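Long-range contacts in beta-mannosidase (Trichoderma harzianum, PDB 4CVU), which probably hydrolyses terminal beta-mannosidic bonds in mannose-containing sugars, as a fungal beta-mannosidase of glycoside hydrolase family 2: residues I103-T114 against V209-L220; P128-F136 against N463-N471. One frame throughout, in Å; residues are numbered along the deposited sequence.

Contact 1 of 2, residues I103-T114 against V209-L220; sequences IATWLVFDGLDT and VGPWQPGRIVQL
Arg216 lays its bent side chain across Val108, its hydrogen-bonded partner in the antiparallel pairing of strands 103-109 and 215-220, with NH1 3.3 Å from Val108 CG1. Its CG sits between the backbone N and the carbonyl carbon (chi1 84°), and further bends at chi2 and chi3 turn the guanidinium back over the neighbouring strand to Asp110. There the grip is end-on and twofold: NH1 to Asp110 OD1 and NH2 to Asp110 OD2, each 2.9 Å. Both oxygens lie near the guanidinium plane yet are met from above the carboxylate plane, the two groups being turned 56° apart. Replacing Arg216 by an alanine would probably leave the Asp110 carboxylate without its countercharge and take away the arginine's packing on Val108, although Gln134 could still donate to OD1. On the same sheet face Val108 CG2 meets Val218 CG2 at 3.9 Å, and Trp106 CD1 rests 4.1 Å from Leu220 CD1. The other face carries Leu107 CD2 against Ile217 CG1 at 3.8 Å, and Gln219 NE2, which also binds Ser98 O, donates in its amide plane to Thr105 OG1 at 3.0 Å. Beyond the strands Trp212 and Gln213 pack closely on Gly111. These two inner strands of a sheet in the galactose-binding-like domain thus join regular backbone pairing to a salt bridge from strand 215-220 to the turn after strand 103-109, where the two charges probably offset each other.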
loop_
_atom_site.group_PDB
_atom_site.type_symbol
_atom_site.label_atom_id
_atom_site.label_comp_id
_atom_site.label_asym_id
_atom_site.label_seq_id
_atom_site.Cartn_x
_atom_site.Cartn_y
_atom_site.Cartn_z
ATOM N N ILE A 103 34.910 -34.662 26.916
ATOM C CA ILE A 103 34.560 -33.653 25.905
ATOM C C ILE A 103 34.016 -32.359 26.524
ATOM O O ILE A 103 33.224 -32.395 27.452
ATOM C CB ILE A 103 33.567 -34.272 24.893
ATOM C CG1 ILE A 103 34.354 -35.045 23.835
ATOM C CG2 ILE A 103 32.693 -33.213 24.234
ATOM C CD1 ILE A 103 33.546 -36.081 23.099
ATOM N N ALA A 104 34.469 -31.222 26.012
ATOM C CA ALA A 104 33.963 -29.926 26.448
ATOM C C ALA A 104 32.967 -29.406 25.394
ATOM O O ALA A 104 33.290 -29.359 24.204
ATOM C CB ALA A 104 35.097 -28.934 26.635
ATOM N N THR A 105 31.774 -29.018 25.849
ATOM C CA THR A 105 30.731 -28.510 24.965
ATOM C C THR A 105 30.519 -27.034 25.244
ATOM O O THR A 105 30.132 -26.666 26.349
ATOM C CB THR A 105 29.409 -29.266 25.186
ATOM O OG1 THR A 105 29.607 -30.674 24.973
ATOM C CG2 THR A 105 28.316 -28.782 24.220
ATOM N N TRP A 106 30.750 -26.202 24.220
ATOM C CA TRP A 106 30.586 -24.752 24.314
ATOM C C TRP A 106 29.455 -24.224 23.419
ATOM O O TRP A 106 29.219 -24.732 22.328
ATOM C CB TRP A 106 31.887 -24.051 23.902
ATOM C CG TRP A 106 33.018 -24.264 24.851
ATOM C CD1 TRP A 106 33.902 -25.313 24.854
ATOM C CD2 TRP A 106 33.403 -23.411 25.934
ATOM N NE1 TRP A 106 34.815 -25.163 25.872
ATOM C CE2 TRP A 106 34.532 -24.007 26.555
ATOM C CE3 TRP A 106 32.902 -22.212 26.450
ATOM C CZ2 TRP A 106 35.169 -23.433 27.665
ATOM C CZ3 TRP A 106 33.524 -21.631 27.528
ATOM C CH2 TRP A 106 34.655 -22.255 28.150
ATOM N N LEU A 107 28.772 -23.197 23.911
ATOM C CA LEU A 107 27.927 -22.347 23.068
ATOM C C LEU A 107 28.766 -21.147 22.668
ATOM O O LEU A 107 29.347 -20.473 23.521
ATOM C CB LEU A 107 26.685 -21.871 23.826
ATOM C CG LEU A 107 25.773 -22.943 24.417
ATOM C CD1 LEU A 107 24.617 -22.313 25.177
ATOM C CD2 LEU A 107 25.259 -23.856 23.326
ATOM N N VAL A 108 28.826 -20.874 21.373
ATOM C CA VAL A 108 29.505 -19.676 20.887
ATOM C C VAL A 108 28.512 -18.826 20.108
ATOM O O VAL A 108 27.954 -19.280 19.120
ATOM C CB VAL A 108 30.730 -20.009 20.010
ATOM C CG1 VAL A 108 31.447 -18.731 19.603
ATOM C CG2 VAL A 108 31.706 -20.919 20.769
ATOM N N PHE A 109 28.320 -17.594 20.574
ATOM C CA PHE A 109 27.357 -16.649 19.988
ATOM C C PHE A 109 28.084 -15.419 19.477
ATOM O O PHE A 109 28.662 -14.660 20.257
ATOM C CB PHE A 109 26.329 -16.207 21.033
ATOM C CG PHE A 109 25.446 -17.317 21.546
ATOM C CD1 PHE A 109 24.496 -17.901 20.719
ATOM C CD2 PHE A 109 25.530 -17.742 22.866
ATOM C CE1 PHE A 109 23.657 -18.896 21.169
ATOM C CE2 PHE A 109 24.691 -18.746 23.336
ATOM C CZ PHE A 109 23.765 -19.332 22.487
ATOM N N ASP A 110 28.087 -15.226 18.169
ATOM C CA ASP A 110 28.762 -14.060 17.606
ATOM C C ASP A 110 27.945 -12.760 17.807
ATOM O O ASP A 110 28.504 -11.643 17.709
ATOM C CB ASP A 110 29.098 -14.266 16.131
ATOM C CG ASP A 110 30.155 -15.329 15.915
ATOM O OD1 ASP A 110 30.675 -15.926 16.889
ATOM O OD2 ASP A 110 30.449 -15.601 14.753
ATOM N N GLY A 111 26.657 -12.895 18.136
ATOM C CA GLY A 111 25.873 -11.713 18.499
ATOM C C GLY A 111 24.462 -12.019 18.961
ATOM O O GLY A 111 23.715 -12.734 18.277
ATOM N N LEU A 112 24.107 -11.495 20.135
ATOM C CA LEU A 112 22.771 -11.622 20.667
ATOM C C LEU A 112 22.292 -10.221 21.028
ATOM O O LEU A 112 23.006 -9.462 21.654
ATOM C CB LEU A 112 22.739 -12.524 21.897
ATOM C CG LEU A 112 23.239 -13.957 21.703
ATOM C CD1 LEU A 112 23.476 -14.556 23.065
ATOM C CD2 LEU A 112 22.260 -14.807 20.880
ATOM N N ASP A 113 21.071 -9.889 20.615
ATOM C CA ASP A 113 20.568 -8.525 20.657
ATOM C C ASP A 113 19.337 -8.495 21.520
ATOM O O ASP A 113 18.313 -9.067 21.114
ATOM C CB ASP A 113 20.213 -8.090 19.220
ATOM C CG ASP A 113 19.762 -6.650 19.121
ATOM O OD1 ASP A 113 19.894 -5.846 20.072
ATOM O OD2 ASP A 113 19.294 -6.292 18.018
ATOM N N THR A 114 19.395 -7.931 22.737
ATOM C CA THR A 114 20.609 -7.632 23.512
ATOM C C THR A 114 20.591 -8.381 24.898
ATOM O O THR A 114 21.300 -9.361 25.080
ATOM C CB THR A 114 20.775 -6.097 23.707
ATOM O OG1 THR A 114 21.135 -5.506 22.464
ATOM C CG2 THR A 114 21.860 -5.764 24.716
ATOM N N VAL A 209 14.996 -7.528 18.695
ATOM C CA VAL A 209 15.762 -8.441 19.552
ATOM C C VAL A 209 15.826 -9.786 18.879
ATOM O O VAL A 209 14.917 -10.142 18.116
ATOM C CB VAL A 209 15.194 -8.627 20.970
ATOM C CG1 VAL A 209 15.206 -7.299 21.729
ATOM C CG2 VAL A 209 13.783 -9.196 20.947
ATOM N N GLY A 210 16.903 -10.508 19.162
ATOM C CA GLY A 210 17.079 -11.854 18.626
ATOM C C GLY A 210 18.541 -12.215 18.417
ATOM O O GLY A 210 19.440 -11.385 18.674
ATOM N N PRO A 211 18.783 -13.442 17.938
ATOM C CA PRO A 211 20.109 -13.887 17.617
ATOM C C PRO A 211 20.515 -13.215 16.314
ATOM O O PRO A 211 20.306 -13.750 15.226
ATOM C CB PRO A 211 19.937 -15.409 17.474
ATOM C CG PRO A 211 18.567 -15.581 16.965
ATOM C CD PRO A 211 17.770 -14.459 17.580
ATOM N N TRP A 212 21.078 -12.026 16.426
ATOM C CA TRP A 212 21.293 -11.176 15.283
ATOM C C TRP A 212 22.525 -11.481 14.462
ATOM O O TRP A 212 22.702 -10.945 13.398
ATOM C CB TRP A 212 21.293 -9.721 15.729
ATOM C CG TRP A 212 22.546 -9.219 16.198
ATOM C CD1 TRP A 212 23.106 -9.415 17.415
ATOM C CD2 TRP A 212 23.429 -8.364 15.486
ATOM N NE1 TRP A 212 24.293 -8.738 17.500
ATOM C CE2 TRP A 212 24.498 -8.071 16.327
ATOM C CE3 TRP A 212 23.409 -7.804 14.214
ATOM C CZ2 TRP A 212 25.552 -7.286 15.928
ATOM C CZ3 TRP A 212 24.440 -6.986 13.842
ATOM C CH2 TRP A 212 25.511 -6.764 14.678
ATOM N N GLN A 213 23.386 -12.332 14.979
ATOM C CA GLN A 213 24.564 -12.774 14.261
ATOM C C GLN A 213 24.713 -14.289 14.425
ATOM O O GLN A 213 24.023 -14.901 15.197
ATOM C CB GLN A 213 25.806 -12.060 14.744
ATOM C CG GLN A 213 25.906 -10.612 14.333
ATOM C CD GLN A 213 26.288 -10.411 12.882
ATOM O OE1 GLN A 213 27.410 -10.643 12.481
ATOM N NE2 GLN A 213 25.351 -9.937 12.093
ATOM N N PRO A 214 25.634 -14.877 13.611
ATOM C CA PRO A 214 25.729 -16.343 13.708
ATOM C C PRO A 214 26.186 -16.914 15.025
ATOM O O PRO A 214 26.732 -16.241 15.869
ATOM C CB PRO A 214 26.793 -16.698 12.672
ATOM C CG PRO A 214 26.668 -15.664 11.649
ATOM C CD PRO A 214 26.516 -14.429 12.469
ATOM N N GLY A 215 25.905 -18.183 15.200
ATOM C CA GLY A 215 26.216 -18.868 16.435
ATOM C C GLY A 215 26.314 -20.355 16.217
ATOM O O GLY A 215 25.820 -20.880 15.228
ATOM N N ARG A 216 26.960 -21.044 17.138
ATOM C CA ARG A 216 27.106 -22.482 16.998
ATOM C C ARG A 216 27.458 -23.177 18.293
ATOM O O ARG A 216 27.749 -22.540 19.272
ATOM C CB ARG A 216 28.077 -22.824 15.875
ATOM C CG ARG A 216 29.542 -22.823 16.192
ATOM C CD ARG A 216 30.205 -21.475 16.346
ATOM N NE ARG A 216 30.025 -20.565 15.233
ATOM C CZ ARG A 216 30.283 -19.274 15.315
ATOM N NH1 ARG A 216 30.740 -18.767 16.423
ATOM N NH2 ARG A 216 30.022 -18.474 14.317
ATOM N N ILE A 217 27.379 -24.499 18.269
ATOM C CA ILE A 217 27.833 -25.323 19.380
ATOM C C ILE A 217 29.136 -26.001 19.007
ATOM O O ILE A 217 29.257 -26.539 17.917
ATOM C CB ILE A 217 26.834 -26.409 19.768
ATOM C CG1 ILE A 217 25.465 -25.807 20.034
ATOM C CG2 ILE A 217 27.278 -27.074 21.042
ATOM C CD1 ILE A 217 24.351 -26.824 20.179
ATOM N N VAL A 218 30.126 -25.913 19.895
ATOM C CA VAL A 218 31.440 -26.495 19.639
ATOM C C VAL A 218 31.724 -27.584 20.679
ATOM O O VAL A 218 31.710 -27.298 21.876
ATOM C CB VAL A 218 32.548 -25.438 19.719
ATOM C CG1 VAL A 218 33.897 -26.031 19.312
ATOM C CG2 VAL A 218 32.219 -24.245 18.849
ATOM N N GLN A 219 31.941 -28.821 20.209
ATOM C CA GLN A 219 32.400 -29.925 21.057
ATOM C C GLN A 219 33.889 -30.231 20.835
ATOM O O GLN A 219 34.310 -30.615 19.743
ATOM C CB GLN A 219 31.546 -31.177 20.881
ATOM C CG GLN A 219 30.451 -31.244 21.927
ATOM C CD GLN A 219 29.661 -32.534 21.905
ATOM O OE1 GLN A 219 29.594 -33.231 20.892
ATOM N NE2 GLN A 219 29.058 -32.859 23.041
ATOM N N LEU A 220 34.665 -30.032 21.900
ATOM C CA LEU A 220 36.129 -30.181 21.872
ATOM C C LEU A 220 36.570 -31.396 22.676
ATOM O O LEU A 220 36.217 -31.514 23.847
ATOM C CB LEU A 220 36.806 -28.951 22.473
ATOM C CG LEU A 220 36.425 -27.619 21.859
ATOM C CD1 LEU A 220 37.126 -26.516 22.639
ATOM C CD2 LEU A 220 36.777 -27.565 20.380
HETATM O O HOH W 1 24.833 -15.439 17.938
#

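Contact 2 of 2, residues P128-F136 against N463-N471; sequences PDNQFRQWF and NVVGEITYN. With NA (sodium ion), chain B; MAN (alpha-D-mannopyranose), chain E; MAN (alpha-D-mannopyranose), chain C.
A type I beta turn, Asn130 to Arg133, in the galactose-binding-like domain packs against helix 458-475 of the catalytic domain, which in family 2 is a TIM-type barrel. Within the turn Asn130 OD1 accepts from Phe132 N, an Asx turn that helps fix the amide and leaves ND2 facing the helix. That nitrogen spends its two hydrogens on Asn463 OD1 (3.0 Å) and Glu467 OE1 (3.1 Å), both acceptors lying near its amide plane. Arg133 NH1 reaches Asn463 OD1 too, at 3.0 Å, so the oxygen is gripped from opposite faces of its plane; Asn463 ND2 donates to Asp129 O. A bend at chi3 (79°) lays the Arg133 guanidinium between Trp135 CH2 on one face and Gly466 CA on the other, the latter 3.5 Å from NE; glycine at this position lets the guanidinium lie close to the helix backbone. Further along the helix, Asn471 ND2 donates to Phe132 O at 2.7 Å in the carbonyl plane, while Gln134 CB stands over the Tyr470 ring, 3.8 Å from its centroid in a CH-pi contact. Two attached glycans border the interface: a mannose hydroxyl donates to Asp129 OD2, which also binds sodium, and a water links Arg133 NE to Gly466 O and another mannose. Glu467, held at OE2 by Arg192 and Tyr427, offers OE1 to the turn. Side-chain amides thus donate four of the five direct hydrogen bonds between the two segments, while the carboxylate of Glu467 probably has its charge offset by Arg192.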
loop_
_atom_site.group_PDB
_atom_site.type_symbol
_atom_site.label_atom_id
_atom_site.label_comp_id
_atom_site.label_asym_id
_atom_site.label_seq_id
_atom_site.Cartn_x
_atom_site.Cartn_y
_atom_site.Cartn_z
ATOM N N PRO A 128 23.688 -12.671 28.757
ATOM C CA PRO A 128 24.352 -11.665 27.919
ATOM C C PRO A 128 23.669 -10.296 27.959
ATOM O O PRO A 128 22.431 -10.210 28.010
ATOM C CB PRO A 128 24.282 -12.247 26.495
ATOM C CG PRO A 128 23.641 -13.584 26.579
ATOM C CD PRO A 128 23.367 -13.907 28.019
ATOM N N ASP A 129 24.460 -9.232 27.931
ATOM C CA ASP A 129 23.902 -7.878 27.898
ATOM C C ASP A 129 24.685 -6.901 27.027
ATOM O O ASP A 129 24.889 -5.753 27.400
ATOM C CB ASP A 129 23.793 -7.340 29.315
ATOM C CG ASP A 129 25.146 -7.246 30.015
ATOM O OD1 ASP A 129 26.155 -7.783 29.498
ATOM O OD2 ASP A 129 25.175 -6.608 31.080
ATOM N N ASN A 130 25.126 -7.371 25.868
ATOM C CA ASN A 130 25.846 -6.520 24.918
ATOM C C ASN A 130 25.676 -7.027 23.511
ATOM O O ASN A 130 26.150 -8.105 23.156
ATOM C CB ASN A 130 27.344 -6.426 25.275
ATOM C CG ASN A 130 28.044 -5.257 24.577
ATOM O OD1 ASN A 130 27.830 -5.000 23.384
ATOM N ND2 ASN A 130 28.907 -4.566 25.301
ATOM N N GLN A 131 25.003 -6.234 22.692
ATOM C CA GLN A 131 24.825 -6.558 21.291
ATOM C C GLN A 131 26.152 -6.776 20.573
ATOM O O GLN A 131 26.222 -7.566 19.659
ATOM C CB GLN A 131 24.072 -5.409 20.589
ATOM C CG GLN A 131 23.770 -5.664 19.137
ATOM C CD GLN A 131 22.924 -4.575 18.443
ATOM O OE1 GLN A 131 22.486 -3.576 19.023
ATOM N NE2 GLN A 131 22.759 -4.761 17.167
ATOM N N PHE A 132 27.186 -6.033 20.979
ATOM C CA PHE A 132 28.442 -5.928 20.251
ATOM C C PHE A 132 29.543 -6.918 20.716
ATOM O O PHE A 132 30.714 -6.723 20.354
ATOM C CB PHE A 132 28.978 -4.489 20.398
ATOM C CG PHE A 132 27.946 -3.430 20.133
ATOM C CD1 PHE A 132 27.167 -3.487 18.996
ATOM C CD2 PHE A 132 27.787 -2.368 21.003
ATOM C CE1 PHE A 132 26.201 -2.508 18.756
ATOM C CE2 PHE A 132 26.831 -1.379 20.770
ATOM C CZ PHE A 132 26.051 -1.437 19.637
ATOM N N ARG A 133 29.165 -7.966 21.474
ATOM C CA ARG A 133 30.117 -8.957 22.024
ATOM C C ARG A 133 29.845 -10.382 21.573
ATOM O O ARG A 133 28.701 -10.779 21.369
ATOM C CB ARG A 133 30.135 -8.931 23.563
ATOM C CG ARG A 133 30.901 -7.756 24.127
ATOM C CD ARG A 133 30.850 -7.671 25.624
ATOM N NE ARG A 133 31.772 -8.591 26.311
ATOM C CZ ARG A 133 31.834 -8.735 27.627
ATOM N NH1 ARG A 133 31.032 -8.025 28.415
ATOM N NH2 ARG A 133 32.699 -9.591 28.173
ATOM N N GLN A 134 30.940 -11.140 21.431
ATOM C CA GLN A 134 30.878 -12.571 21.218
ATOM C C GLN A 134 30.790 -13.198 22.599
ATOM O O GLN A 134 31.637 -12.916 23.476
ATOM C CB GLN A 134 32.148 -13.050 20.528
ATOM C CG GLN A 134 32.243 -14.547 20.267
ATOM C CD GLN A 134 33.518 -14.895 19.518
ATOM O OE1 GLN A 134 34.615 -14.527 19.952
ATOM N NE2 GLN A 134 33.390 -15.628 18.407
ATOM N N TRP A 135 29.769 -14.028 22.804
ATOM C CA TRP A 135 29.582 -14.687 24.088
ATOM C C TRP A 135 29.818 -16.178 23.919
ATOM O O TRP A 135 29.443 -16.752 22.901
ATOM C CB TRP A 135 28.160 -14.432 24.620
ATOM C CG TRP A 135 27.811 -12.967 24.843
ATOM C CD1 TRP A 135 27.035 -12.172 24.028
ATOM C CD2 TRP A 135 28.188 -12.137 25.954
ATOM N NE1 TRP A 135 26.920 -10.913 24.565
ATOM C CE2 TRP A 135 27.618 -10.864 25.743
ATOM C CE3 TRP A 135 28.933 -12.350 27.120
ATOM C CZ2 TRP A 135 27.795 -9.808 26.639
ATOM C CZ3 TRP A 135 29.094 -11.296 28.005
ATOM C CH2 TRP A 135 28.531 -10.046 27.761
ATOM N N PHE A 136 30.436 -16.800 24.926
ATOM C CA PHE A 136 30.638 -18.251 24.943
ATOM C C PHE A 136 30.450 -18.839 26.352
ATOM O O PHE A 136 30.863 -18.256 27.340
ATOM C CB PHE A 136 32.014 -18.614 24.412
ATOM C CG PHE A 136 33.115 -17.751 24.956
ATOM C CD1 PHE A 136 33.420 -16.548 24.352
ATOM C CD2 PHE A 136 33.819 -18.134 26.071
ATOM C CE1 PHE A 136 34.421 -15.746 24.840
ATOM C CE2 PHE A 136 34.819 -17.332 26.574
ATOM C CZ PHE A 136 35.115 -16.130 25.951
ATOM N N ASN A 463 31.856 -3.908 30.749
ATOM C CA ASN A 463 31.080 -4.365 29.593
ATOM C C ASN A 463 31.606 -3.707 28.308
ATOM O O ASN A 463 31.891 -4.380 27.343
ATOM C CB ASN A 463 29.576 -4.057 29.782
ATOM C CG ASN A 463 28.678 -4.880 28.866
ATOM O OD1 ASN A 463 29.139 -5.671 28.071
ATOM N ND2 ASN A 463 27.380 -4.674 28.976
ATOM N N VAL A 464 31.795 -2.395 28.352
ATOM C CA VAL A 464 32.361 -1.658 27.210
ATOM C C VAL A 464 33.715 -2.238 26.805
ATOM O O VAL A 464 34.005 -2.435 25.620
ATOM C CB VAL A 464 32.499 -0.144 27.528
ATOM C CG1 VAL A 464 33.359 0.537 26.487
ATOM C CG2 VAL A 464 31.127 0.526 27.562
ATOM N N VAL A 465 34.573 -2.513 27.798
ATOM C CA VAL A 465 35.908 -3.050 27.523
ATOM C C VAL A 465 35.812 -4.412 26.835
ATOM O O VAL A 465 36.576 -4.697 25.922
ATOM C CB VAL A 465 36.760 -3.123 28.832
ATOM C CG1 VAL A 465 37.958 -4.026 28.650
ATOM C CG2 VAL A 465 37.185 -1.713 29.271
ATOM N N GLY A 466 34.851 -5.239 27.230
ATOM C CA GLY A 466 34.621 -6.497 26.502
ATOM C C GLY A 466 34.348 -6.170 25.030
ATOM O O GLY A 466 34.913 -6.782 24.125
ATOM N N GLU A 467 33.530 -5.148 24.838
ATOM C CA GLU A 467 33.100 -4.700 23.499
ATOM C C GLU A 467 34.233 -4.102 22.706
ATOM O O GLU A 467 34.473 -4.526 21.579
ATOM C CB GLU A 467 31.921 -3.730 23.639
ATOM C CG GLU A 467 31.769 -2.667 22.583
ATOM C CD GLU A 467 30.615 -1.755 22.900
ATOM O OE1 GLU A 467 29.890 -2.028 23.873
ATOM O OE2 GLU A 467 30.430 -0.752 22.175
ATOM N N ILE A 468 34.936 -3.113 23.262
ATOM C CA ILE A 468 36.023 -2.502 22.516
ATOM C C ILE A 468 37.129 -3.508 22.183
ATOM O O ILE A 468 37.648 -3.489 21.079
ATOM C CB ILE A 468 36.647 -1.297 23.243
ATOM C CG1 ILE A 468 35.579 -0.268 23.600
ATOM C CG2 ILE A 468 37.699 -0.657 22.379
ATOM C CD1 ILE A 468 34.741 0.185 22.434
ATOM N N THR A 469 37.466 -4.381 23.134
ATOM C CA THR A 469 38.528 -5.370 22.942
ATOM C C THR A 469 38.191 -6.406 21.854
ATOM O O THR A 469 39.002 -6.691 20.968
ATOM C CB THR A 469 38.838 -6.118 24.276
ATOM O OG1 THR A 469 39.222 -5.174 25.295
ATOM C CG2 THR A 469 39.954 -7.114 24.065
ATOM N N TYR A 470 36.985 -6.944 21.906
ATOM C CA TYR A 470 36.531 -7.897 20.885
ATOM C C TYR A 470 36.524 -7.286 19.454
ATOM O O TYR A 470 37.087 -7.833 18.517
ATOM C CB TYR A 470 35.129 -8.396 21.218
ATOM C CG TYR A 470 34.542 -9.253 20.111
ATOM C CD1 TYR A 470 35.119 -10.471 19.791
ATOM C CD2 TYR A 470 33.439 -8.827 19.363
ATOM C CE1 TYR A 470 34.612 -11.261 18.777
ATOM C CE2 TYR A 470 32.906 -9.612 18.345
ATOM C CZ TYR A 470 33.491 -10.827 18.051
ATOM O OH TYR A 470 32.995 -11.627 17.051
ATOM N N ASN A 471 35.872 -6.137 19.301
ATOM C CA ASN A 471 35.734 -5.540 17.967
ATOM C C ASN A 471 37.029 -4.939 17.399
ATOM O O ASN A 471 37.297 -5.122 16.207
ATOM C CB ASN A 471 34.604 -4.550 17.962
ATOM C CG ASN A 471 33.264 -5.235 18.052
ATOM O OD1 ASN A 471 32.826 -5.895 17.109
ATOM N ND2 ASN A 471 32.602 -5.096 19.206
HETATM NA NA NA B . 27.175 -6.304 32.711
HETATM C C1 MAN E . 38.787 -11.426 28.594
HETATM C C2 MAN E . 37.545 -12.042 27.972
HETATM C C3 MAN E . 37.230 -11.350 26.649
HETATM C C4 MAN E . 37.094 -9.848 26.843
HETATM C C5 MAN E . 38.309 -9.299 27.595
HETATM C C6 MAN E . 38.144 -7.843 28.008
HETATM O O2 MAN E . 36.468 -11.859 28.851
HETATM O O3 MAN E . 36.066 -11.899 26.107
HETATM O O4 MAN E . 37.042 -9.237 25.557
HETATM O O5 MAN E . 38.589 -10.038 28.781
HETATM O O6 MAN E . 39.381 -7.348 28.519
HETATM C C1 MAN C . 22.601 -4.453 36.343
HETATM C C2 MAN C . 23.068 -3.211 35.587
HETATM C C3 MAN C . 22.897 -3.425 34.081
HETATM C C4 MAN C . 23.583 -4.724 33.642
HETATM C C5 MAN C . 23.035 -5.894 34.469
HETATM C C6 MAN C . 23.704 -7.231 34.147
HETATM O O2 MAN C . 24.430 -2.942 35.865
HETATM O O3 MAN C . 23.448 -2.325 33.409
HETATM O O4 MAN C . 23.379 -4.956 32.273
HETATM O O5 MAN C . 23.229 -5.621 35.844
HETATM O O6 MAN C . 22.980 -8.305 34.707
HETATM O O HOH W 2 30.044 -6.891 17.029
HETATM O O HOH W 3 34.349 -9.339 24.921
HETATM O O HOH W 4 26.628 -8.391 32.570
#

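In the fold
From the N terminus the chain first reaches contact 1 at strand 103-109 and the turn after it, then the 128-136 turn before either contact is complete. Contact 1 closes first, when 209-220 returns and encloses that turn in its loop; contact 2 closes some 250 residues later, at helix 458-475. The segments alternate, so the two loops cross rather than nest. Strand 103-109 lies between 215-221 and 135-138 in one sheet, and the contacts meet directly through Phe109 N and Trp135 O, and again through Trp212 NE1 and Gln131 O. Contact 1 pairs the two central strands of one sheet of the N-terminal domain, and contact 2 joins the turn leading into edge strand 135-138 to the barrel domain.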